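Local coordinates for protein DNA photolyase (Agrobacterium tumefaciens, PDB 4U63) that probably repairs cyclobutane pyrimidine dimers in ultraviolet-damaged DNA with light, using a flavin-adenine dinucleotide cofactor and a methenyltetrahydrofolate antenna, at residues R166-F171 against F293-V298; T228-K233 against S261-A266; H276-L281 against N288-F293. All blocks are in the same frame, centred on the assembly; numbering follows the deposited sequence. Where two conformers were deposited one is given.

Contact 1 of 3, residues R166-F171 against F293-V298. With FAD (flavin-adenine dinucleotide), chain C; SO4 (sulfate ion), chain G; SO4 (sulfate ion), chain I; SO4 (sulfate ion), chain F.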
loop_
_atom_site.group_PDB
_atom_site.type_symbol
_atom_site.label_atom_id
_atom_site.label_comp_id
_atom_site.label_asym_id
_atom_site.label_seq_id
_atom_site.Cartn_x
_atom_site.Cartn_y
_atom_site.Cartn_z
ATOM N N ARG A 166 -11.910 15.382 9.020
ATOM C CA ARG A 166 -12.104 14.205 9.867
ATOM C C ARG A 166 -13.039 13.181 9.239
ATOM O O ARG A 166 -13.128 12.064 9.739
ATOM C CB ARG A 166 -12.727 14.595 11.220
ATOM C CG ARG A 166 -12.125 15.800 11.920
ATOM C CD ARG A 166 -10.638 15.648 12.094
ATOM N NE ARG A 166 -10.123 16.510 13.160
ATOM C CZ ARG A 166 -8.924 16.365 13.719
ATOM N NH1 ARG A 166 -8.106 15.393 13.328
ATOM N NH2 ARG A 166 -8.537 17.184 14.688
ATOM N N VAL A 167 -13.735 13.576 8.165
ATOM C CA VAL A 167 -14.816 12.790 7.547
ATOM C C VAL A 167 -14.591 12.717 6.035
ATOM O O VAL A 167 -14.267 13.723 5.394
ATOM C CB VAL A 167 -16.197 13.440 7.829
ATOM C CG1 VAL A 167 -17.342 12.561 7.328
ATOM C CG2 VAL A 167 -16.363 13.711 9.323
ATOM N N TYR A 168 -14.782 11.529 5.458
ATOM C CA TYR A 168 -14.445 11.309 4.050
ATOM C C TYR A 168 -15.230 12.161 3.055
ATOM O O TYR A 168 -14.638 12.809 2.219
ATOM C CB TYR A 168 -14.595 9.847 3.672
ATOM C CG TYR A 168 -14.329 9.617 2.199
ATOM C CD1 TYR A 168 -13.034 9.521 1.713
ATOM C CD2 TYR A 168 -15.381 9.550 1.285
ATOM C CE1 TYR A 168 -12.788 9.317 0.353
ATOM C CE2 TYR A 168 -15.144 9.356 -0.062
ATOM C CZ TYR A 168 -13.847 9.251 -0.522
ATOM O OH TYR A 168 -13.610 9.053 -1.856
ATOM N N THR A 169 -16.551 12.149 3.137
ATOM C CA THR A 169 -17.351 12.761 2.077
ATOM C C THR A 169 -17.002 14.246 1.817
ATOM O O THR A 169 -16.788 14.614 0.679
ATOM C CB THR A 169 -18.852 12.509 2.288
ATOM O OG1 THR A 169 -19.101 11.106 2.144
ATOM C CG2 THR A 169 -19.685 13.259 1.253
ATOM N N PRO A 170 -16.916 15.096 2.869
ATOM C CA PRO A 170 -16.505 16.495 2.592
ATOM C C PRO A 170 -15.086 16.627 1.974
ATOM O O PRO A 170 -14.840 17.504 1.140
ATOM C CB PRO A 170 -16.589 17.168 3.972
ATOM C CG PRO A 170 -17.522 16.308 4.764
ATOM C CD PRO A 170 -17.295 14.901 4.276
ATOM N N PHE A 171 -14.173 15.746 2.388
ATOM C CA PHE A 171 -12.809 15.695 1.859
ATOM C C PHE A 171 -12.842 15.310 0.358
ATOM O O PHE A 171 -12.207 15.955 -0.473
ATOM C CB PHE A 171 -11.996 14.698 2.696
ATOM C CG PHE A 171 -10.589 14.508 2.243
ATOM C CD1 PHE A 171 -9.582 15.380 2.634
ATOM C CD2 PHE A 171 -10.257 13.439 1.433
ATOM C CE1 PHE A 171 -8.273 15.183 2.216
ATOM C CE2 PHE A 171 -8.957 13.247 1.013
ATOM C CZ PHE A 171 -7.971 14.119 1.393
ATOM N N PHE A 293 -14.013 5.040 -9.091
ATOM C CA PHE A 293 -12.568 4.800 -9.101
ATOM C C PHE A 293 -11.805 6.002 -8.513
ATOM O O PHE A 293 -10.893 5.836 -7.700
ATOM C CB PHE A 293 -12.089 4.480 -10.521
ATOM C CG PHE A 293 -10.628 4.185 -10.599
ATOM C CD1 PHE A 293 -10.097 3.096 -9.915
ATOM C CD2 PHE A 293 -9.777 4.998 -11.333
ATOM C CE1 PHE A 293 -8.752 2.820 -9.969
ATOM C CE2 PHE A 293 -8.424 4.724 -11.394
ATOM C CZ PHE A 293 -7.911 3.631 -10.709
ATOM N N ARG A 294 -12.189 7.204 -8.927
ATOM C CA ARG A 294 -11.602 8.434 -8.362
ATOM C C ARG A 294 -11.793 8.510 -6.848
ATOM O O ARG A 294 -10.867 8.890 -6.125
ATOM C CB ARG A 294 -12.183 9.665 -9.044
ATOM C CG ARG A 294 -11.628 9.885 -10.431
ATOM C CD ARG A 294 -12.395 10.955 -11.175
ATOM N NE ARG A 294 -11.835 11.190 -12.502
ATOM C CZ ARG A 294 -12.231 12.147 -13.340
ATOM N NH1 ARG A 294 -13.191 13.004 -13.001
ATOM N NH2 ARG A 294 -11.650 12.262 -14.529
ATOM N N LYS A 295 -12.974 8.136 -6.359
ATOM C CA LYS A 295 -13.202 8.101 -4.901
ATOM C C LYS A 295 -12.188 7.206 -4.193
ATOM O O LYS A 295 -11.702 7.558 -3.132
ATOM C CB LYS A 295 -14.619 7.653 -4.555
ATOM C CG LYS A 295 -15.654 8.749 -4.750
ATOM C CD LYS A 295 -17.052 8.288 -4.361
ATOM C CE LYS A 295 -18.044 9.427 -4.481
ATOM N NZ LYS A 295 -19.433 8.953 -4.278
ATOM N N GLU A 296 -11.858 6.059 -4.793
ATOM C CA GLU A 296 -10.905 5.137 -4.175
ATOM C C GLU A 296 -9.494 5.728 -4.119
ATOM O O GLU A 296 -8.799 5.588 -3.107
ATOM C CB GLU A 296 -10.922 3.778 -4.873
ATOM C CG GLU A 296 -12.277 3.080 -4.815
ATOM C CD GLU A 296 -12.886 3.044 -3.431
ATOM O OE1 GLU A 296 -12.173 2.674 -2.466
ATOM O OE2 GLU A 296 -14.074 3.380 -3.313
ATOM N N ILE A 297 -9.093 6.409 -5.184
ATOM C CA ILE A 297 -7.840 7.173 -5.190
ATOM C C ILE A 297 -7.845 8.203 -4.038
ATOM O O ILE A 297 -6.844 8.394 -3.348
ATOM C CB ILE A 297 -7.615 7.884 -6.548
ATOM C CG1 ILE A 297 -7.454 6.857 -7.692
ATOM C CG2 ILE A 297 -6.407 8.818 -6.510
ATOM C CD1 ILE A 297 -6.254 5.945 -7.536
ATOM N N VAL A 298 -8.989 8.854 -3.842
ATOM C CA VAL A 298 -9.138 9.849 -2.783
ATOM C C VAL A 298 -9.190 9.210 -1.383
ATOM O O VAL A 298 -8.814 9.866 -0.403
ATOM C CB VAL A 298 -10.327 10.785 -3.089
ATOM C CG1 VAL A 298 -10.635 11.721 -1.934
ATOM C CG2 VAL A 298 -10.011 11.608 -4.347
HETATM P PA FAD C . -8.753 -0.259 -6.599
HETATM O O1A FAD C . -10.152 -0.639 -6.239
HETATM O O2A FAD C . -8.314 -0.391 -8.019
HETATM O O5B FAD C . -8.532 1.230 -6.039
HETATM C C5B FAD C . -7.578 2.128 -6.617
HETATM C C4B FAD C . -6.616 2.678 -5.574
HETATM O O4B FAD C . -7.309 3.402 -4.559
HETATM C C3B FAD C . -5.841 1.607 -4.841
HETATM O O3B FAD C . -4.733 1.116 -5.614
HETATM C C2B FAD C . -5.440 2.329 -3.573
HETATM O O2B FAD C . -4.281 3.142 -3.774
HETATM C C1B FAD C . -6.627 3.221 -3.308
HETATM N N9A FAD C . -7.605 2.653 -2.352
HETATM C C8A FAD C . -8.678 1.906 -2.668
HETATM N N7A FAD C . -9.384 1.576 -1.567
HETATM C C5A FAD C . -8.766 2.142 -0.508
HETATM C C6A FAD C . -8.996 2.172 0.939
HETATM N N6A FAD C . -10.055 1.529 1.470
HETATM N N1A FAD C . -8.109 2.859 1.692
HETATM C C2A FAD C . -7.042 3.493 1.151
HETATM N N3A FAD C . -6.782 3.501 -0.173
HETATM C C4A FAD C . -7.595 2.849 -1.028
HETATM N N1 FAD C . -4.386 -0.142 0.824
HETATM C C2 FAD C . -3.079 0.107 0.583
HETATM O O2 FAD C . -2.799 0.735 -0.463
HETATM N N3 FAD C . -2.103 -0.296 1.434
HETATM C C4 FAD C . -2.378 -0.972 2.580
HETATM O O4 FAD C . -1.470 -1.330 3.374
HETATM C C4X FAD C . -3.785 -1.287 2.898
HETATM N N5 FAD C . -4.163 -1.983 4.009
HETATM C C5X FAD C . -5.481 -2.226 4.271
HETATM C C6 FAD C . -5.871 -2.908 5.416
HETATM C C7 FAD C . -7.217 -3.174 5.686
HETATM C C7M FAD C . -7.621 -3.920 6.937
HETATM C C8 FAD C . -8.258 -2.728 4.734
HETATM C C8M FAD C . -9.730 -2.982 4.976
HETATM C C9 FAD C . -7.881 -2.057 3.602
HETATM C C9A FAD C . -6.542 -1.775 3.315
HETATM N N10 FAD C . -6.159 -1.081 2.129
HETATM C C10 FAD C . -4.795 -0.822 1.913
HETATM C "C1'" FAD C . -7.143 -0.549 1.179
HETATM C "C2'" FAD C . -7.586 -1.384 -0.002
HETATM O "O2'" FAD C . -8.055 -2.654 0.466
HETATM C "C3'" FAD C . -6.490 -1.543 -1.037
HETATM O "O3'" FAD C . -5.989 -0.273 -1.445
HETATM C "C4'" FAD C . -7.055 -2.289 -2.246
HETATM O "O4'" FAD C . -7.346 -3.633 -1.870
HETATM C "C5'" FAD C . -6.040 -2.269 -3.371
HETATM O "O5'" FAD C . -6.515 -2.964 -4.533
HETATM P P FAD C . -6.628 -2.159 -5.919
HETATM O O1P FAD C . -7.061 -3.118 -6.972
HETATM O O2P FAD C . -5.351 -1.417 -6.197
HETATM O O3P FAD C . -7.795 -1.103 -5.596
HETATM S S SO4 G . -20.866 12.268 -3.258
HETATM O O1 SO4 G . -20.217 13.578 -3.025
HETATM O O2 SO4 G . -20.656 11.847 -4.666
HETATM O O3 SO4 G . -20.279 11.262 -2.349
HETATM O O4 SO4 G . -22.316 12.401 -2.982
HETATM S S SO4 I . -13.244 14.653 -17.418
HETATM O O1 SO4 I . -13.100 13.973 -18.722
HETATM O O2 SO4 I . -12.369 15.839 -17.386
HETATM O O3 SO4 I . -12.862 13.742 -16.324
HETATM O O4 SO4 I . -14.643 15.084 -17.229
HETATM S S SO4 F . -21.728 6.628 -1.990
HETATM O O1 SO4 F . -21.406 5.629 -0.949
HETATM O O2 SO4 F . -20.483 7.248 -2.486
HETATM O O3 SO4 F . -22.606 7.670 -1.426
HETATM O O4 SO4 F . -22.429 5.961 -3.104
#
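Tyr168 reaches Lys295 and Val298 because its CG stands anti to the backbone N (chi1 177°), which sends the ring straight from the first turn of helix 168-177 to helix 287-309. Phe171, one turn on, has the same anti setting, and the edge of its ring faces Val298 O. The phenol is the polar link: Tyr168 OH donates to Lys295 O at 2.7 Å. The C=O...donor angle is 107° and the donor is tilted 30° from the carbonyl plane, so the hydroxyl approaches the carbonyl from the flank, with Lys295 O near the plane of the tyrosine ring, at its edge. In the same approach Tyr168 OH comes within 3.2 Å of Lys295 CB, the lysine chain crossing the phenol at about a right angle. One methyl of Val298, CG1, touches both rings, 3.7 Å from Phe171 CE2 and 4.0 Å from Tyr168 CE1. Trp299 stacks on Tyr168, and Asp412 accepts a hydrogen bond from Tyr168 N. Beyond the contact, the extended Lys295 chain carries NZ to two sulfate ions, probably from the crystallisation liquor, with Lys295 NZ 2.7 Å from O2 of the nearer one. Another side of helix 287-309 meets FAD, where Glu296 O is 3.0 Å from the ribose O4B. The arrangement is a buried helix-to-helix contact behind the adenosine side of a photolyase FAD site.

Contact 2 of 3, residues T228-K233 against S261-A266. With FAD (flavin-adenine dinucleotide), chain C.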
loop_
_atom_site.group_PDB
_atom_site.type_symbol
_atom_site.label_atom_id
_atom_site.label_comp_id
_atom_site.label_asym_id
_atom_site.label_seq_id
_atom_site.Cartn_x
_atom_site.Cartn_y
_atom_site.Cartn_z
ATOM N N THR A 228 7.304 0.503 -15.587
ATOM C CA THR A 228 6.708 -0.146 -16.774
ATOM C C THR A 228 5.515 -1.029 -16.374
ATOM O O THR A 228 4.456 -0.973 -17.003
ATOM C CB THR A 228 7.749 -0.959 -17.548
ATOM O OG1 THR A 228 8.761 -0.068 -18.037
ATOM C CG2 THR A 228 7.110 -1.704 -18.731
ATOM N N GLY A 229 5.687 -1.829 -15.329
ATOM C CA GLY A 229 4.583 -2.638 -14.796
ATOM C C GLY A 229 3.405 -1.807 -14.327
ATOM O O GLY A 229 2.252 -2.172 -14.569
ATOM N N ALA A 230 3.692 -0.680 -13.661
ATOM C CA ALA A 230 2.638 0.221 -13.201
ATOM C C ALA A 230 1.810 0.760 -14.356
ATOM O O ALA A 230 0.579 0.742 -14.302
ATOM C CB ALA A 230 3.218 1.381 -12.385
ATOM N N LEU A 231 2.496 1.221 -15.399
ATOM C CA LEU A 231 1.831 1.777 -16.580
ATOM C C LEU A 231 1.044 0.686 -17.318
ATOM O O LEU A 231 -0.054 0.945 -17.792
ATOM C CB LEU A 231 2.843 2.492 -17.493
ATOM C CG LEU A 231 3.586 3.666 -16.812
ATOM C CD1 LEU A 231 4.814 4.098 -17.609
ATOM C CD2 LEU A 231 2.664 4.851 -16.556
ATOM N N ASP A 232 1.592 -0.531 -17.380
ATOM C CA ASP A 232 0.860 -1.681 -17.939
ATOM C C ASP A 232 -0.432 -1.961 -17.150
ATOM O O ASP A 232 -1.475 -2.208 -17.746
ATOM C CB ASP A 232 1.722 -2.945 -17.952
ATOM C CG ASP A 232 2.829 -2.913 -19.012
ATOM O OD1 ASP A 232 2.825 -2.040 -19.915
ATOM O OD2 ASP A 232 3.722 -3.786 -18.937
ATOM N N LYS A 233 -0.363 -1.912 -15.817
ATOM C CA LYS A 233 -1.572 -2.081 -14.980
ATOM C C LYS A 233 -2.588 -0.972 -15.217
ATOM O O LYS A 233 -3.785 -1.221 -15.328
ATOM C CB LYS A 233 -1.220 -2.117 -13.488
ATOM C CG LYS A 233 -0.607 -3.426 -13.025
ATOM C CD LYS A 233 -1.651 -4.497 -12.768
ATOM C CE LYS A 233 -1.074 -5.689 -12.013
ATOM N NZ LYS A 233 -0.096 -6.458 -12.826
ATOM N N SER A 261 -2.357 -0.743 -6.357
ATOM C CA SER A 261 -1.969 -0.347 -4.986
ATOM C C SER A 261 -0.463 -0.439 -4.674
ATOM O O SER A 261 0.081 0.505 -4.105
ATOM C CB SER A 261 -2.803 -1.070 -3.907
ATOM O OG SER A 261 -2.708 -2.481 -4.002
ATOM N N PRO A 262 0.218 -1.554 -5.045
ATOM C CA PRO A 262 1.647 -1.579 -4.699
ATOM C C PRO A 262 2.502 -0.653 -5.558
ATOM O O PRO A 262 3.558 -0.204 -5.118
ATOM C CB PRO A 262 2.037 -3.037 -4.926
ATOM C CG PRO A 262 1.120 -3.479 -6.004
ATOM C CD PRO A 262 -0.187 -2.804 -5.720
ATOM N N HIS A 263 2.038 -0.370 -6.774
ATOM C CA HIS A 263 2.707 0.594 -7.639
ATOM C C HIS A 263 2.581 2.007 -7.064
ATOM O O HIS A 263 3.538 2.760 -7.075
ATOM C CB HIS A 263 2.153 0.524 -9.063
ATOM C CG HIS A 263 2.407 -0.784 -9.736
ATOM N ND1 HIS A 263 3.659 -1.161 -10.159
ATOM C CD2 HIS A 263 1.577 -1.803 -10.062
ATOM C CE1 HIS A 263 3.591 -2.354 -10.723
ATOM N NE2 HIS A 263 2.337 -2.766 -10.675
ATOM N N LEU A 264 1.398 2.339 -6.557
ATOM C CA LEU A 264 1.156 3.633 -5.896
ATOM C C LEU A 264 1.965 3.742 -4.609
ATOM O O LEU A 264 2.583 4.776 -4.345
ATOM C CB LEU A 264 -0.345 3.842 -5.625
ATOM C CG LEU A 264 -1.176 4.288 -6.832
ATOM C CD1 LEU A 264 -2.660 4.077 -6.585
ATOM C CD2 LEU A 264 -0.909 5.745 -7.179
ATOM N N ALA A 265 1.984 2.668 -3.830
ATOM C CA ALA A 265 2.737 2.629 -2.567
ATOM C C ALA A 265 4.236 2.843 -2.781
ATOM O O ALA A 265 4.890 3.538 -2.007
ATOM C CB ALA A 265 2.505 1.301 -1.872
ATOM N N ALA A 266 4.772 2.231 -3.834
ATOM C CA ALA A 266 6.199 2.330 -4.171
ATOM C C ALA A 266 6.555 3.599 -4.966
ATOM O O ALA A 266 7.732 3.836 -5.247
ATOM C CB ALA A 266 6.629 1.086 -4.952
HETATM P PA FAD C . -8.753 -0.259 -6.599
HETATM O O1A FAD C . -10.152 -0.639 -6.239
HETATM O O2A FAD C . -8.314 -0.391 -8.019
HETATM O O5B FAD C . -8.532 1.230 -6.039
HETATM C C5B FAD C . -7.578 2.128 -6.617
HETATM C C4B FAD C . -6.616 2.678 -5.574
HETATM O O4B FAD C . -7.309 3.402 -4.559
HETATM C C3B FAD C . -5.841 1.607 -4.841
HETATM O O3B FAD C . -4.733 1.116 -5.614
HETATM C C2B FAD C . -5.440 2.329 -3.573
HETATM O O2B FAD C . -4.281 3.142 -3.774
HETATM C C1B FAD C . -6.627 3.221 -3.308
HETATM N N9A FAD C . -7.605 2.653 -2.352
HETATM C C8A FAD C . -8.678 1.906 -2.668
HETATM N N7A FAD C . -9.384 1.576 -1.567
HETATM C C5A FAD C . -8.766 2.142 -0.508
HETATM C C6A FAD C . -8.996 2.172 0.939
HETATM N N6A FAD C . -10.055 1.529 1.470
HETATM N N1A FAD C . -8.109 2.859 1.692
HETATM C C2A FAD C . -7.042 3.493 1.151
HETATM N N3A FAD C . -6.782 3.501 -0.173
HETATM C C4A FAD C . -7.595 2.849 -1.028
HETATM N N1 FAD C . -4.386 -0.142 0.824
HETATM C C2 FAD C . -3.079 0.107 0.583
HETATM O O2 FAD C . -2.799 0.735 -0.463
HETATM N N3 FAD C . -2.103 -0.296 1.434
HETATM C C4 FAD C . -2.378 -0.972 2.580
HETATM O O4 FAD C . -1.470 -1.330 3.374
HETATM C C4X FAD C . -3.785 -1.287 2.898
HETATM N N5 FAD C . -4.163 -1.983 4.009
HETATM C C5X FAD C . -5.481 -2.226 4.271
HETATM C C6 FAD C . -5.871 -2.908 5.416
HETATM C C7 FAD C . -7.217 -3.174 5.686
HETATM C C7M FAD C . -7.621 -3.920 6.937
HETATM C C8 FAD C . -8.258 -2.728 4.734
HETATM C C8M FAD C . -9.730 -2.982 4.976
HETATM C C9 FAD C . -7.881 -2.057 3.602
HETATM C C9A FAD C . -6.542 -1.775 3.315
HETATM N N10 FAD C . -6.159 -1.081 2.129
HETATM C C10 FAD C . -4.795 -0.822 1.913
HETATM C "C1'" FAD C . -7.143 -0.549 1.179
HETATM C "C2'" FAD C . -7.586 -1.384 -0.002
HETATM O "O2'" FAD C . -8.055 -2.654 0.466
HETATM C "C3'" FAD C . -6.490 -1.543 -1.037
HETATM O "O3'" FAD C . -5.989 -0.273 -1.445
HETATM C "C4'" FAD C . -7.055 -2.289 -2.246
HETATM O "O4'" FAD C . -7.346 -3.633 -1.870
HETATM C "C5'" FAD C . -6.040 -2.269 -3.371
HETATM O "O5'" FAD C . -6.515 -2.964 -4.533
HETATM P P FAD C . -6.628 -2.159 -5.919
HETATM O O1P FAD C . -7.061 -3.118 -6.972
HETATM O O2P FAD C . -5.351 -1.417 -6.197
HETATM O O3P FAD C . -7.795 -1.103 -5.596
HETATM O O HOH W 1 2.298 -5.260 -11.788
#
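The imidazole of His263 is laid with one face against the backbone of Ala230. Ala230 CA sits 3.5 Å from the ring centroid and only 12° off the ring normal, which meets the geometry of a CH-pi contact. Ala230 CB is displaced toward the ND1 side, 3.4 Å from His263 ND1, while Ala230 N lies over the same face, 3.4 Å from His263 CE1. The carbonyl carbon of Gly229 approaches His263 CE1 obliquely, a closeness that the lack of a side chain on this residue probably eases. Lys233 CG comes in near the other nitrogen, 3.8 Å from His263 NE2, its chain crossing the histidine at about a right angle.

At the ring edge, in plane, a water lies 2.7 Å from His263 NE2 and accepts a hydrogen bond from Lys233 NZ at 2.9 Å. The lysine chain is bent at chi2 (-81°) and again at chi4, which folds the ammonium back to this water; Lys233 NZ also donates to Ile222 O, its stronger partner. His263 ND1 is hydrogen-bonded to Glu268 OE1; with polar partners at both nitrogens the ring is probably held in this rotation. Trp73 of helix 68-87 meets the imidazole edge-to-face.

The two helical segments run at 136° to each other, with axes 9.7 Å apart. At the start of the short helix 261-265, Ser261 N gives a weak hydrogen bond to the FAD phosphate oxygen O2P, and Leu264 CD1 touches the ribose. Helix 227-238 thus backs a short helix whose N-terminal end meets the diphosphate in the photolyase FAD pocket.

Contact 3 of 3, residues H276-L281 against N288-F293. With SO4 (sulfate ion), chain I; SO4 (sulfate ion), chain F.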
loop_
_atom_site.group_PDB
_atom_site.type_symbol
_atom_site.label_atom_id
_atom_site.label_comp_id
_atom_site.label_asym_id
_atom_site.label_seq_id
_atom_site.Cartn_x
_atom_site.Cartn_y
_atom_site.Cartn_z
ATOM N N HIS A 276 -5.465 11.558 -14.324
ATOM C CA HIS A 276 -5.506 12.099 -15.693
ATOM C C HIS A 276 -5.873 11.023 -16.723
ATOM O O HIS A 276 -6.525 11.315 -17.720
ATOM C CB HIS A 276 -4.163 12.753 -16.041
ATOM C CG HIS A 276 -4.168 13.500 -17.332
ATOM N ND1 HIS A 276 -3.758 12.933 -18.518
ATOM C CD2 HIS A 276 -4.529 14.770 -17.630
ATOM C CE1 HIS A 276 -3.867 13.821 -19.491
ATOM N NE2 HIS A 276 -4.335 14.944 -18.977
ATOM N N ALA A 277 -5.479 9.779 -16.456
ATOM C CA ALA A 277 -5.832 8.654 -17.325
ATOM C C ALA A 277 -7.340 8.361 -17.375
ATOM O O ALA A 277 -7.794 7.662 -18.279
ATOM C CB ALA A 277 -5.080 7.407 -16.888
ATOM N N THR A 278 -8.104 8.877 -16.402
ATOM C CA THR A 278 -9.562 8.710 -16.375
ATOM C C THR A 278 -10.303 9.839 -17.087
ATOM O O THR A 278 -11.526 9.815 -17.162
ATOM C CB THR A 278 -10.105 8.608 -14.939
ATOM O OG1 THR A 278 -9.978 9.870 -14.267
ATOM C CG2 THR A 278 -9.398 7.512 -14.182
ATOM N N LYS A 279 -9.562 10.815 -17.599
ATOM C CA LYS A 279 -10.149 11.929 -18.320
ATOM C C LYS A 279 -10.366 11.560 -19.774
ATOM O O LYS A 279 -9.625 10.764 -20.335
ATOM C CB LYS A 279 -9.245 13.161 -18.233
ATOM C CG LYS A 279 -9.143 13.751 -16.834
ATOM C CD LYS A 279 -8.184 14.934 -16.784
ATOM C CE LYS A 279 -8.652 16.119 -17.618
ATOM N NZ LYS A 279 -9.982 16.621 -17.178
ATOM N N GLY A 280 -11.402 12.141 -20.368
ATOM C CA GLY A 280 -11.655 12.028 -21.799
ATOM C C GLY A 280 -12.137 10.677 -22.281
ATOM O O GLY A 280 -11.859 10.297 -23.417
ATOM N N LEU A 281 -12.876 9.960 -21.436
ATOM C CA LEU A 281 -13.291 8.587 -21.736
ATOM C C LEU A 281 -14.795 8.418 -21.969
ATOM O O LEU A 281 -15.278 7.285 -22.069
ATOM C CB LEU A 281 -12.856 7.663 -20.587
ATOM C CG LEU A 281 -11.363 7.599 -20.262
ATOM C CD1 LEU A 281 -11.147 6.667 -19.087
ATOM C CD2 LEU A 281 -10.547 7.138 -21.462
ATOM N N ASN A 288 -20.238 7.046 -13.732
ATOM C CA ASN A 288 -20.308 6.442 -12.393
ATOM C C ASN A 288 -19.094 5.564 -12.085
ATOM O O ASN A 288 -18.620 5.527 -10.956
ATOM C CB ASN A 288 -21.627 5.662 -12.180
ATOM C CG ASN A 288 -21.742 4.417 -13.059
ATOM O OD1 ASN A 288 -21.462 4.467 -14.246
ATOM N ND2 ASN A 288 -22.167 3.298 -12.473
ATOM N N ASP A 289 -18.587 4.860 -13.095
ATOM C CA ASP A 289 -17.396 4.023 -12.910
ATOM C C ASP A 289 -16.151 4.872 -12.637
ATOM O O ASP A 289 -15.346 4.557 -11.771
ATOM C CB ASP A 289 -17.172 3.132 -14.143
ATOM C CG ASP A 289 -18.145 1.975 -14.207
ATOM O OD1 ASP A 289 -18.537 1.453 -13.141
ATOM O OD2 ASP A 289 -18.511 1.568 -15.325
ATOM N N ILE A 290 -16.012 5.952 -13.394
ATOM C CA ILE A 290 -14.911 6.888 -13.227
ATOM C C ILE A 290 -14.980 7.571 -11.860
ATOM O O ILE A 290 -13.962 7.672 -11.165
ATOM C CB ILE A 290 -14.899 7.928 -14.358
ATOM C CG1 ILE A 290 -14.522 7.228 -15.688
ATOM C CG2 ILE A 290 -13.938 9.072 -14.058
ATOM C CD1 ILE A 290 -14.793 8.036 -16.922
ATOM N N SER A 291 -16.172 8.028 -11.481
ATOM C CA SER A 291 -16.363 8.690 -10.188
ATOM C C SER A 291 -15.988 7.758 -9.042
ATOM O O SER A 291 -15.263 8.151 -8.134
ATOM C CB SER A 291 -17.803 9.159 -10.026
ATOM O OG SER A 291 -17.969 9.838 -8.795
ATOM N N ARG A 292 -16.470 6.521 -9.098
ATOM C CA ARG A 292 -16.158 5.525 -8.052
ATOM C C ARG A 292 -14.663 5.218 -7.952
ATOM O O ARG A 292 -14.104 5.152 -6.854
ATOM C CB ARG A 292 -16.936 4.221 -8.268
ATOM C CG ARG A 292 -16.790 3.207 -7.120
ATOM C CD ARG A 292 -17.241 3.802 -5.777
ATOM N NE ARG A 292 -18.651 4.193 -5.838
ATOM C CZ ARG A 292 -19.352 4.732 -4.833
ATOM N NH1 ARG A 292 -18.789 4.971 -3.651
ATOM N NH2 ARG A 292 -20.636 5.035 -5.021
ATOM N N PHE A 293 -14.013 5.040 -9.091
ATOM C CA PHE A 293 -12.568 4.800 -9.101
ATOM C C PHE A 293 -11.805 6.002 -8.513
ATOM O O PHE A 293 -10.893 5.836 -7.700
ATOM C CB PHE A 293 -12.089 4.480 -10.521
ATOM C CG PHE A 293 -10.628 4.185 -10.599
ATOM C CD1 PHE A 293 -10.097 3.096 -9.915
ATOM C CD2 PHE A 293 -9.777 4.998 -11.333
ATOM C CE1 PHE A 293 -8.752 2.820 -9.969
ATOM C CE2 PHE A 293 -8.424 4.724 -11.394
ATOM C CZ PHE A 293 -7.911 3.631 -10.709
HETATM S S SO4 I . -13.244 14.653 -17.418
HETATM O O1 SO4 I . -13.100 13.973 -18.722
HETATM O O2 SO4 I . -12.369 15.839 -17.386
HETATM O O3 SO4 I . -12.862 13.742 -16.324
HETATM O O4 SO4 I . -14.643 15.084 -17.229
HETATM S S SO4 F . -21.728 6.628 -1.990
HETATM O O1 SO4 F . -21.406 5.629 -0.949
HETATM O O2 SO4 F . -20.483 7.248 -2.486
HETATM O O3 SO4 F . -22.606 7.670 -1.426
HETATM O O4 SO4 F . -22.429 5.961 -3.104
#
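This is an apolar contact between the turn that follows helix 271-276 and the early part of helix 287-309, with Thr278 and Ile290 at its centre and no hydrogen bond crossing it. The two side chains slide past each other in opposite directions, bringing Thr278 CB to 4.0 Å from Ile290 CG2. Farther along the isoleucine, CD1 reaches Thr278 O at 3.7 Å and Leu281 CB at 4.2 Å, so that it touches both residues. The threonine methyl, CG2, meets the Phe293 ring at its edge, 3.8 Å from CD2. A type I beta turn from His276 to Lys279, closed by Lys279 N to His276 O, carries Thr278 to the helix; it belongs to the connection between helices 271-276 and 287-309, beside the FAD pocket, which Phe293 lines. With chi1 at 69°, Thr278 OG1 lies between its own N and carbonyl carbon, and it is hydrogen-bonded to Trp275 O and to Arg294 NE. Past the turn, Gly280 N donates to O1 of a sulfate ion, probably from the crystallisation liquor, at 3.0 Å and nearly straight at 171°. Lys279 NZ binds the same ion and also forms a salt bridge with Glu180.

Overall arrangement
Along the chain, contact 2 closes before contact 3 opens, and both are nested within the long loop closed by contact 1. Contacts 1 and 3 share helix 287-309 and Phe293; their centres are 14 Å apart, and Arg294 of the one touches Thr278 of the other. Contacts 1 and 2, with centres 21 Å apart, meet through Ile297 and Leu264 and both touch FAD. Contacts 2 and 3 do not touch, their nearest atoms being about 7 Å apart. Helix 287-309 is thus packed against helix 168-177 in contact 1 and against the turn at 276-281 in contact 3, while it and helix 261-265, which contact 2 joins to helix 227-238, both border the flavin cofactor.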